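Local coordinates for protein bacteriophage virulence determinant (PDB 6GGR) that probably acts as a zinc metalloprotease effector of the PipA family, delivered by Salmonella into host cells to cleave NF-kappaB transcription factors, at residues Glu41-Ala46 with Ile77-Tyr82; Glu72-Ile77 with Arg162-Gln167; Ser85-Arg90 with Leu195-His200. All blocks are in the same frame, centred on the assembly; numbering follows the deposited sequence.

How the interactions relate
From the N terminus, interaction 1 comes first: residues 41-46, entering helix 45-49, fold back on 77-82 of helix 64-84 and close a loop of 30 residues. Interaction 2 starts from 72-77 of that same helix and closes a longer loop of 84 residues at helix 160-173, which carries zinc-site histidines. It crosses interaction 1, sharing Ile-77 with it. Interaction 3 opens only after interaction 1 has closed, and crosses interaction 2: 85-90, starting helix 86-100, meets 195-200 at the end of helix 186-197. Helix 64-84 is thus shared by interactions 1 and 2, on different flanks; Leu-195 reaches interaction 2, and Met-198 touches Ala-81 of interaction 1.

Interaction 1. Residues Glu41-Ala46 with Ile77-Tyr82; sequences EPMCLA and ILEDAY
Leu-45 wedges its CD1 methyl into the side of helix 64-84, where it lies 3.4 Å from Leu-78 O and 3.5 Å from Tyr-82 CB. This is the tight, buried half of the contact, which packs the 3-10 turn 42-44 and helix 45-49 on helix 64-84. With CG turned beside its backbone N (chi1 -60°), Leu-45 sends its other methyl, CD2, over one face of the Tyr-82 ring, near the rim. The ring suits this place because its carbon surface packs on leucine while its hydroxyl is hydrogen-bonded to Asn-93 and Leu-40. Leu-78 points its CD1 toward the N-terminal side of helix 64-84, 3.8 Å from Ala-46 CA, an approach that the small alanine permits.

The solvent side is looser. Pro-42, well placed to start the 3-10 turn, sets its CB 3.8 Å from Glu-79 CG. Glu-79, extended with CG anti to the backbone N (chi1 174°), runs outward and passes obliquely across Met-43, its OE2 3.5 Å from Met-43 CG. The CG methylene thus packs on Pro-42, while the carboxylate meets Met-43 at the exposed margin. Polar side-chain bonding plays no part, so shape and buried hydrocarbon hold the two segments together.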
loop_
_atom_site.group_PDB
_atom_site.type_symbol
_atom_site.label_atom_id
_atom_site.label_comp_id
_atom_site.label_asym_id
_atom_site.label_seq_id
_atom_site.Cartn_x
_atom_site.Cartn_y
_atom_site.Cartn_z
ATOM N N GLU B 41 -4.258 -16.481 -27.206
ATOM C CA GLU B 41 -3.153 -17.404 -26.992
ATOM C C GLU B 41 -2.446 -17.054 -25.687
ATOM O O GLU B 41 -1.912 -15.945 -25.568
ATOM C CB GLU B 41 -2.174 -17.349 -28.153
ATOM C CG GLU B 41 -1.500 -18.686 -28.455
ATOM C CD GLU B 41 -0.310 -18.960 -27.559
ATOM O OE1 GLU B 41 0.562 -18.073 -27.439
ATOM O OE2 GLU B 41 -0.251 -20.060 -26.974
ATOM N N PRO B 42 -2.419 -17.950 -24.691
ATOM C CA PRO B 42 -1.852 -17.575 -23.380
ATOM C C PRO B 42 -0.440 -17.009 -23.428
ATOM O O PRO B 42 -0.145 -16.050 -22.706
ATOM C CB PRO B 42 -1.897 -18.899 -22.604
ATOM C CG PRO B 42 -3.033 -19.635 -23.194
ATOM C CD PRO B 42 -3.030 -19.290 -24.656
ATOM N N MET B 43 0.448 -17.579 -24.242
ATOM C CA MET B 43 1.838 -17.135 -24.248
ATOM C C MET B 43 2.027 -15.759 -24.877
ATOM O O MET B 43 3.173 -15.311 -24.989
ATOM C CB MET B 43 2.707 -18.166 -24.971
ATOM C CG MET B 43 3.161 -19.310 -24.075
ATOM S SD MET B 43 3.772 -20.741 -24.988
ATOM C CE MET B 43 2.232 -21.551 -25.418
ATOM N N CYS B 44 0.953 -15.081 -25.283
ATOM C CA CYS B 44 1.027 -13.718 -25.792
ATOM C C CYS B 44 0.336 -12.707 -24.886
ATOM O O CYS B 44 0.286 -11.521 -25.229
ATOM C CB CYS B 44 0.415 -13.644 -27.196
ATOM S SG CYS B 44 1.313 -14.585 -28.447
ATOM N N LEU B 45 -0.193 -13.142 -23.739
ATOM C CA LEU B 45 -0.931 -12.236 -22.865
ATOM C C LEU B 45 -0.028 -11.146 -22.300
ATOM O O LEU B 45 -0.459 -9.999 -22.130
ATOM C CB LEU B 45 -1.579 -13.022 -21.727
ATOM C CG LEU B 45 -2.578 -14.108 -22.123
ATOM C CD1 LEU B 45 -2.890 -14.989 -20.927
ATOM C CD2 LEU B 45 -3.850 -13.497 -22.673
ATOM N N ALA B 46 1.223 -11.489 -21.983
ATOM C CA ALA B 46 2.150 -10.498 -21.447
ATOM C C ALA B 46 2.343 -9.342 -22.423
ATOM O O ALA B 46 2.259 -8.169 -22.040
ATOM C CB ALA B 46 3.489 -11.159 -21.124
ATOM N N ILE B 77 2.215 -16.425 -14.749
ATOM C CA ILE B 77 0.974 -16.310 -13.987
ATOM C C ILE B 77 -0.194 -15.988 -14.910
ATOM O O ILE B 77 -1.284 -16.557 -14.775
ATOM C CB ILE B 77 1.145 -15.257 -12.877
ATOM C CG1 ILE B 77 2.090 -15.805 -11.801
ATOM C CG2 ILE B 77 -0.204 -14.865 -12.267
ATOM C CD1 ILE B 77 2.570 -14.775 -10.806
ATOM N N LEU B 78 0.010 -15.072 -15.859
ATOM C CA LEU B 78 -1.028 -14.778 -16.842
ATOM C C LEU B 78 -1.407 -16.033 -17.617
ATOM O O LEU B 78 -2.590 -16.318 -17.825
ATOM C CB LEU B 78 -0.549 -13.689 -17.800
ATOM C CG LEU B 78 -0.416 -12.274 -17.241
ATOM C CD1 LEU B 78 0.348 -11.400 -18.220
ATOM C CD2 LEU B 78 -1.783 -11.681 -16.952
ATOM N N GLU B 79 -0.403 -16.792 -18.057
ATOM C CA GLU B 79 -0.656 -18.015 -18.807
ATOM C C GLU B 79 -1.463 -19.011 -17.980
ATOM O O GLU B 79 -2.456 -19.573 -18.460
ATOM C CB GLU B 79 0.679 -18.619 -19.250
ATOM C CG GLU B 79 0.586 -19.977 -19.918
ATOM C CD GLU B 79 1.918 -20.423 -20.496
ATOM O OE1 GLU B 79 2.966 -19.923 -20.033
ATOM O OE2 GLU B 79 1.918 -21.270 -21.415
ATOM N N ASP B 80 -1.053 -19.242 -16.729
ATOM C CA ASP B 80 -1.776 -20.179 -15.874
ATOM C C ASP B 80 -3.197 -19.703 -15.608
ATOM O O ASP B 80 -4.142 -20.501 -15.634
ATOM C CB ASP B 80 -1.035 -20.374 -14.552
ATOM C CG ASP B 80 0.223 -21.202 -14.702
ATOM O OD1 ASP B 80 0.312 -21.988 -15.669
ATOM O OD2 ASP B 80 1.122 -21.072 -13.846
ATOM N N ALA B 81 -3.370 -18.408 -15.337
ATOM C CA ALA B 81 -4.695 -17.891 -15.017
ATOM C C ALA B 81 -5.643 -18.026 -16.202
ATOM O O ALA B 81 -6.824 -18.348 -16.027
ATOM C CB ALA B 81 -4.598 -16.431 -14.585
ATOM N N TYR B 82 -5.148 -17.781 -17.414
ATOM C CA TYR B 82 -6.013 -17.866 -18.586
ATOM C C TYR B 82 -6.365 -19.312 -18.914
ATOM O O TYR B 82 -7.499 -19.606 -19.308
ATOM C CB TYR B 82 -5.338 -17.196 -19.779
ATOM C CG TYR B 82 -6.301 -16.792 -20.873
ATOM C CD1 TYR B 82 -6.975 -15.580 -20.817
ATOM C CD2 TYR B 82 -6.537 -17.623 -21.957
ATOM C CE1 TYR B 82 -7.855 -15.208 -21.812
ATOM C CE2 TYR B 82 -7.411 -17.258 -22.959
ATOM C CZ TYR B 82 -8.069 -16.051 -22.880
ATOM O OH TYR B 82 -8.942 -15.691 -23.879
#

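Interaction 2. Residues Glu72-Ile77 with Arg162-Gln167; sequences EVLSRI and RSFIHQ. Unlike the reference sequence in segment 162-167: Gln-167 (reference Glu).
Phe-164 pushes its ring from helix 160-173 against Val-73 and Leu-74 in one turn of helix 64-84 and Ile-77 in the next. The short helical segments cross at -79°, their axes 10.5 Å apart, a spacing that a large aromatic side chain can fill. With CG beside its backbone N (chi1 -87°), Phe-164 directs the ring at the other helix. Leu-74 CA lies at the ring edge, in its plane, and Leu-74 CD1 is 3.8 Å from Phe-164 CD2. Val-73 lays its CG1 branch 3.8 Å from Phe-164 CE2.

Ile-77 uses both its branches. The CG1 arm carries CD1 to within 3.8 Å of Phe-164 CD2, while CG2 meets Ile-165 CD1 at 3.5 Å. Ile-165 starts off along the helix flank, but a bend at chi2 (-59°) swings CD1 toward Ile-77. Branched side chains suit such a seam, since one can touch two neighbours.

His-166 is seen as a zinc ligand in this protein, though no zinc is bound here. Gln-167 stands where the reference has glutamate, so the natural sequence reads HExxH through His-170, a metalloprotease zinc motif. Around the seam, Leu-135 of strand 132-135 packs on Leu-74 and Phe-164, and Leu-195 of helix 186-197 packs on Ile-165.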
loop_
_atom_site.group_PDB
_atom_site.type_symbol
_atom_site.label_atom_id
_atom_site.label_comp_id
_atom_site.label_asym_id
_atom_site.label_seq_id
_atom_site.Cartn_x
_atom_site.Cartn_y
_atom_site.Cartn_z
ATOM N N GLU B 72 8.941 -12.145 -16.745
ATOM C CA GLU B 72 8.938 -13.600 -16.862
ATOM C C GLU B 72 7.934 -14.217 -15.895
ATOM O O GLU B 72 7.139 -15.084 -16.274
ATOM C CB GLU B 72 10.347 -14.139 -16.609
ATOM C CG GLU B 72 10.503 -15.634 -16.848
ATOM C CD GLU B 72 10.290 -16.463 -15.596
ATOM O OE1 GLU B 72 10.670 -16.004 -14.497
ATOM O OE2 GLU B 72 9.742 -17.578 -15.711
ATOM N N VAL B 73 7.949 -13.769 -14.637
ATOM C CA VAL B 73 6.999 -14.275 -13.648
ATOM C C VAL B 73 5.578 -13.883 -14.032
ATOM O O VAL B 73 4.650 -14.697 -13.963
ATOM C CB VAL B 73 7.368 -13.764 -12.244
ATOM C CG1 VAL B 73 6.291 -14.140 -11.218
ATOM C CG2 VAL B 73 8.714 -14.325 -11.823
ATOM N N LEU B 74 5.387 -12.625 -14.434
ATOM C CA LEU B 74 4.056 -12.169 -14.821
ATOM C C LEU B 74 3.511 -12.995 -15.978
ATOM O O LEU B 74 2.321 -13.330 -16.006
ATOM C CB LEU B 74 4.094 -10.685 -15.192
ATOM C CG LEU B 74 2.780 -10.080 -15.696
ATOM C CD1 LEU B 74 1.661 -10.276 -14.689
ATOM C CD2 LEU B 74 2.948 -8.608 -16.006
ATOM N N SER B 75 4.370 -13.344 -16.936
ATOM C CA SER B 75 3.922 -14.116 -18.090
ATOM C C SER B 75 3.447 -15.504 -17.679
ATOM O O SER B 75 2.416 -15.982 -18.168
ATOM C CB SER B 75 5.049 -14.215 -19.119
ATOM O OG SER B 75 4.651 -14.985 -20.240
ATOM N N ARG B 76 4.186 -16.173 -16.790
ATOM C CA ARG B 76 3.758 -17.482 -16.307
ATOM C C ARG B 76 2.389 -17.394 -15.648
ATOM O O ARG B 76 1.489 -18.190 -15.940
ATOM C CB ARG B 76 4.778 -18.044 -15.316
ATOM C CG ARG B 76 6.183 -18.223 -15.860
ATOM C CD ARG B 76 7.068 -18.943 -14.850
ATOM N NE ARG B 76 7.157 -18.231 -13.573
ATOM C CZ ARG B 76 6.356 -18.435 -12.530
ATOM N NH1 ARG B 76 5.382 -19.335 -12.587
ATOM N NH2 ARG B 76 6.529 -17.734 -11.417
ATOM N N ILE B 77 2.215 -16.425 -14.749
ATOM C CA ILE B 77 0.974 -16.310 -13.987
ATOM C C ILE B 77 -0.194 -15.988 -14.910
ATOM O O ILE B 77 -1.284 -16.557 -14.775
ATOM C CB ILE B 77 1.145 -15.257 -12.877
ATOM C CG1 ILE B 77 2.090 -15.805 -11.801
ATOM C CG2 ILE B 77 -0.204 -14.865 -12.267
ATOM C CD1 ILE B 77 2.570 -14.775 -10.806
ATOM N N ARG B 162 -1.293 -14.152 -5.738
ATOM C CA ARG B 162 -2.375 -13.266 -5.321
ATOM C C ARG B 162 -2.037 -11.809 -5.612
ATOM O O ARG B 162 -2.872 -11.062 -6.132
ATOM C CB ARG B 162 -2.682 -13.452 -3.834
ATOM C CG ARG B 162 -3.864 -12.609 -3.355
ATOM C CD ARG B 162 -4.306 -12.958 -1.933
ATOM N NE ARG B 162 -5.005 -14.243 -1.849
ATOM C CZ ARG B 162 -6.303 -14.420 -2.093
ATOM N NH1 ARG B 162 -7.070 -13.401 -2.450
ATOM N NH2 ARG B 162 -6.845 -15.624 -1.983
ATOM N N SER B 163 -0.818 -11.382 -5.280
ATOM C CA SER B 163 -0.453 -9.982 -5.481
ATOM C C SER B 163 -0.469 -9.620 -6.960
ATOM O O SER B 163 -0.980 -8.563 -7.348
ATOM C CB SER B 163 0.922 -9.706 -4.877
ATOM O OG SER B 163 0.970 -10.085 -3.514
ATOM N N PHE B 164 0.094 -10.488 -7.803
ATOM C CA PHE B 164 0.112 -10.228 -9.240
ATOM C C PHE B 164 -1.302 -10.169 -9.803
ATOM O O PHE B 164 -1.646 -9.251 -10.557
ATOM C CB PHE B 164 0.933 -11.306 -9.950
ATOM C CG PHE B 164 2.406 -11.006 -10.013
ATOM C CD1 PHE B 164 3.114 -10.668 -8.872
ATOM C CD2 PHE B 164 3.087 -11.082 -11.217
ATOM C CE1 PHE B 164 4.465 -10.396 -8.935
ATOM C CE2 PHE B 164 4.437 -10.817 -11.286
ATOM C CZ PHE B 164 5.130 -10.474 -10.144
ATOM N N ILE B 165 -2.139 -11.144 -9.448
ATOM C CA ILE B 165 -3.503 -11.183 -9.974
ATOM C C ILE B 165 -4.302 -9.988 -9.472
ATOM O O ILE B 165 -5.085 -9.388 -10.218
ATOM C CB ILE B 165 -4.177 -12.515 -9.597
ATOM C CG1 ILE B 165 -3.466 -13.692 -10.279
ATOM C CG2 ILE B 165 -5.667 -12.496 -9.952
ATOM C CD1 ILE B 165 -3.449 -13.629 -11.799
ATOM N N HIS B 166 -4.121 -9.625 -8.204
ATOM C CA HIS B 166 -4.828 -8.473 -7.656
ATOM C C HIS B 166 -4.526 -7.213 -8.458
ATOM O O HIS B 166 -5.438 -6.467 -8.831
ATOM C CB HIS B 166 -4.451 -8.281 -6.187
ATOM C CG HIS B 166 -5.221 -7.193 -5.504
ATOM N ND1 HIS B 166 -6.243 -7.448 -4.617
ATOM C CD2 HIS B 166 -5.125 -5.845 -5.590
ATOM C CE1 HIS B 166 -6.737 -6.304 -4.176
ATOM N NE2 HIS B 166 -6.076 -5.316 -4.752
ATOM N N GLN B 167 -3.245 -6.955 -8.732
ATOM C CA GLN B 167 -2.887 -5.754 -9.480
ATOM C C GLN B 167 -3.365 -5.842 -10.923
ATOM O O GLN B 167 -3.818 -4.844 -11.495
ATOM C CB GLN B 167 -1.375 -5.532 -9.438
ATOM C CG GLN B 167 -0.806 -5.334 -8.046
ATOM C CD GLN B 167 -1.481 -4.215 -7.281
ATOM O OE1 GLN B 167 -2.016 -3.275 -7.869
ATOM N NE2 GLN B 167 -1.467 -4.315 -5.962
#

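Interaction 3. Residues Ser85-Arg90 with Leu195-His200; sequences SGTFRR and LKEMGH
Glu-197 reaches from the last turn of helix 186-197 to Thr-87, where its carboxylate takes two hydrogen bonds in the first turn of helix 86-100. The arrangement joins two helix-end motifs: an N-cap at Ser-85 and a Schellman motif at Gly-199. Thr-87 OG1 donates to Glu-197 OE2 at 2.6 Å, meeting it on the syn side but 33° out of the carboxylate plane. Thr-87 N donates to Glu-197 OE1 at 2.9 Å with an N-H...O angle of 156°, although the place of OE1 is less certain because Ser-85 OG is modelled too close to it. Threonine suits this site by offering a hydroxyl and a first-turn N-H to the same carboxylate. Glutamate has the length for it: the chain is extended beyond CG and carries the acid to the other helix. A negative charge here would probably be favoured by the positive end of the helix dipole.

Ser-85, the first residue beyond helix 64-84, caps the next helix, its OG accepting from Phe-88 N at 3.1 Å, with the same caution about OG. The carboxylate itself is not gripped by the nearby arginines; Arg-90 instead forms a salt bridge with Asp-30.

Farther out, helix 186-197 closes with His-200 N bonded to Leu-195 O at 2.8 Å, and Gly-199 adopts the positive phi (78°) that glycine tolerates easily. Phe-88 turns its ring toward Leu-78, Ala-81 and Leu-172. Met-198 also packs on Ala-81 and brings its CG to 4.4 Å from Ser-85 CB.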
loop_
_atom_site.group_PDB
_atom_site.type_symbol
_atom_site.label_atom_id
_atom_site.label_comp_id
_atom_site.label_asym_id
_atom_site.label_seq_id
_atom_site.Cartn_x
_atom_site.Cartn_y
_atom_site.Cartn_z
ATOM N N SER B 85 -8.635 -20.445 -15.377
ATOM C CA SER B 85 -9.760 -19.699 -14.861
ATOM C C SER B 85 -10.646 -19.071 -15.890
ATOM O O SER B 85 -10.267 -18.188 -16.566
ATOM C CB SER B 85 -9.279 -18.571 -13.908
ATOM O OG SER B 85 -10.312 -17.829 -13.410
ATOM N N GLY B 86 -11.873 -19.514 -15.952
ATOM C CA GLY B 86 -12.823 -18.895 -16.857
ATOM C C GLY B 86 -13.211 -17.493 -16.438
ATOM O O GLY B 86 -13.515 -16.649 -17.286
ATOM N N THR B 87 -13.220 -17.223 -15.132
ATOM C CA THR B 87 -13.475 -15.864 -14.668
ATOM C C THR B 87 -12.399 -14.912 -15.171
ATOM O O THR B 87 -12.704 -13.809 -15.641
ATOM C CB THR B 87 -13.554 -15.836 -13.140
ATOM O OG1 THR B 87 -14.708 -16.573 -12.712
ATOM C CG2 THR B 87 -13.647 -14.400 -12.610
ATOM N N PHE B 88 -11.131 -15.325 -15.095
ATOM C CA PHE B 88 -10.045 -14.477 -15.577
ATOM C C PHE B 88 -10.096 -14.320 -17.092
ATOM O O PHE B 88 -9.772 -13.249 -17.620
ATOM C CB PHE B 88 -8.699 -15.052 -15.149
ATOM C CG PHE B 88 -7.526 -14.282 -15.676
ATOM C CD1 PHE B 88 -7.011 -13.209 -14.970
ATOM C CD2 PHE B 88 -6.941 -14.627 -16.878
ATOM C CE1 PHE B 88 -5.934 -12.498 -15.457
ATOM C CE2 PHE B 88 -5.865 -13.917 -17.370
ATOM C CZ PHE B 88 -5.361 -12.855 -16.660
ATOM N N ARG B 89 -10.481 -15.379 -17.809
ATOM C CA ARG B 89 -10.631 -15.267 -19.256
ATOM C C ARG B 89 -11.637 -14.181 -19.623
ATOM O O ARG B 89 -11.470 -13.502 -20.641
ATOM C CB ARG B 89 -11.049 -16.615 -19.857
ATOM C CG ARG B 89 -9.938 -17.669 -19.863
ATOM C CD ARG B 89 -10.249 -18.850 -20.794
ATOM N NE ARG B 89 -11.331 -19.706 -20.305
ATOM C CZ ARG B 89 -11.175 -20.694 -19.426
ATOM N NH1 ARG B 89 -9.977 -20.960 -18.916
ATOM N NH2 ARG B 89 -12.223 -21.416 -19.049
ATOM N N ARG B 90 -12.673 -13.992 -18.802
ATOM C CA ARG B 90 -13.665 -12.956 -19.078
ATOM C C ARG B 90 -13.059 -11.565 -18.943
ATOM O O ARG B 90 -13.206 -10.720 -19.835
ATOM C CB ARG B 90 -14.860 -13.108 -18.135
ATOM C CG ARG B 90 -15.681 -14.366 -18.367
ATOM C CD ARG B 90 -17.053 -14.286 -17.709
ATOM N NE ARG B 90 -16.993 -14.374 -16.247
ATOM C CZ ARG B 90 -17.011 -13.335 -15.416
ATOM N NH1 ARG B 90 -17.084 -12.095 -15.879
ATOM N NH2 ARG B 90 -16.956 -13.536 -14.105
ATOM N N LEU B 195 -8.171 -17.198 -8.197
ATOM C CA LEU B 195 -7.187 -18.055 -7.544
ATOM C C LEU B 195 -7.762 -19.434 -7.240
ATOM O O LEU B 195 -7.086 -20.451 -7.435
ATOM C CB LEU B 195 -6.683 -17.393 -6.263
ATOM C CG LEU B 195 -5.369 -16.614 -6.394
ATOM C CD1 LEU B 195 -5.497 -15.494 -7.404
ATOM C CD2 LEU B 195 -4.945 -16.068 -5.042
ATOM N N LYS B 196 -9.000 -19.495 -6.749
ATOM C CA LYS B 196 -9.618 -20.801 -6.524
ATOM C C LYS B 196 -9.806 -21.551 -7.834
ATOM O O LYS B 196 -9.637 -22.774 -7.886
ATOM C CB LYS B 196 -10.957 -20.645 -5.802
ATOM C CG LYS B 196 -10.838 -20.292 -4.323
ATOM C CD LYS B 196 -10.087 -21.362 -3.540
ATOM C CE LYS B 196 -10.122 -21.084 -2.044
ATOM N NZ LYS B 196 -9.222 -21.998 -1.277
ATOM N N GLU B 197 -10.163 -20.836 -8.904
ATOM C CA GLU B 197 -10.268 -21.472 -10.212
ATOM C C GLU B 197 -8.917 -21.963 -10.717
ATOM O O GLU B 197 -8.872 -22.890 -11.535
ATOM C CB GLU B 197 -10.884 -20.502 -11.223
ATOM C CG GLU B 197 -12.367 -20.219 -10.998
ATOM C CD GLU B 197 -12.962 -19.290 -12.050
ATOM O OE1 GLU B 197 -12.210 -18.809 -12.924
ATOM O OE2 GLU B 197 -14.186 -19.042 -12.006
ATOM N N MET B 198 -7.821 -21.363 -10.248
ATOM C CA MET B 198 -6.470 -21.778 -10.611
ATOM C C MET B 198 -5.951 -22.925 -9.755
ATOM O O MET B 198 -4.828 -23.385 -9.984
ATOM C CB MET B 198 -5.501 -20.595 -10.483
ATOM C CG MET B 198 -5.737 -19.465 -11.469
ATOM S SD MET B 198 -4.669 -18.053 -11.134
ATOM C CE MET B 198 -3.097 -18.713 -11.686
ATOM N N GLY B 199 -6.720 -23.391 -8.775
ATOM C CA GLY B 199 -6.211 -24.382 -7.853
ATOM C C GLY B 199 -5.295 -23.818 -6.793
ATOM O O GLY B 199 -4.519 -24.569 -6.195
ATOM N N HIS B 200 -5.350 -22.513 -6.552
ATOM C CA HIS B 200 -4.561 -21.902 -5.491
ATOM C C HIS B 200 -5.190 -22.206 -4.135
ATOM O O HIS B 200 -6.377 -21.950 -3.916
ATOM C CB HIS B 200 -4.458 -20.396 -5.712
ATOM C CG HIS B 200 -3.270 -19.771 -5.053
ATOM N ND1 HIS B 200 -3.267 -19.395 -3.727
ATOM C CD2 HIS B 200 -2.043 -19.462 -5.535
ATOM C CE1 HIS B 200 -2.092 -18.875 -3.421
ATOM N NE2 HIS B 200 -1.331 -18.904 -4.501
#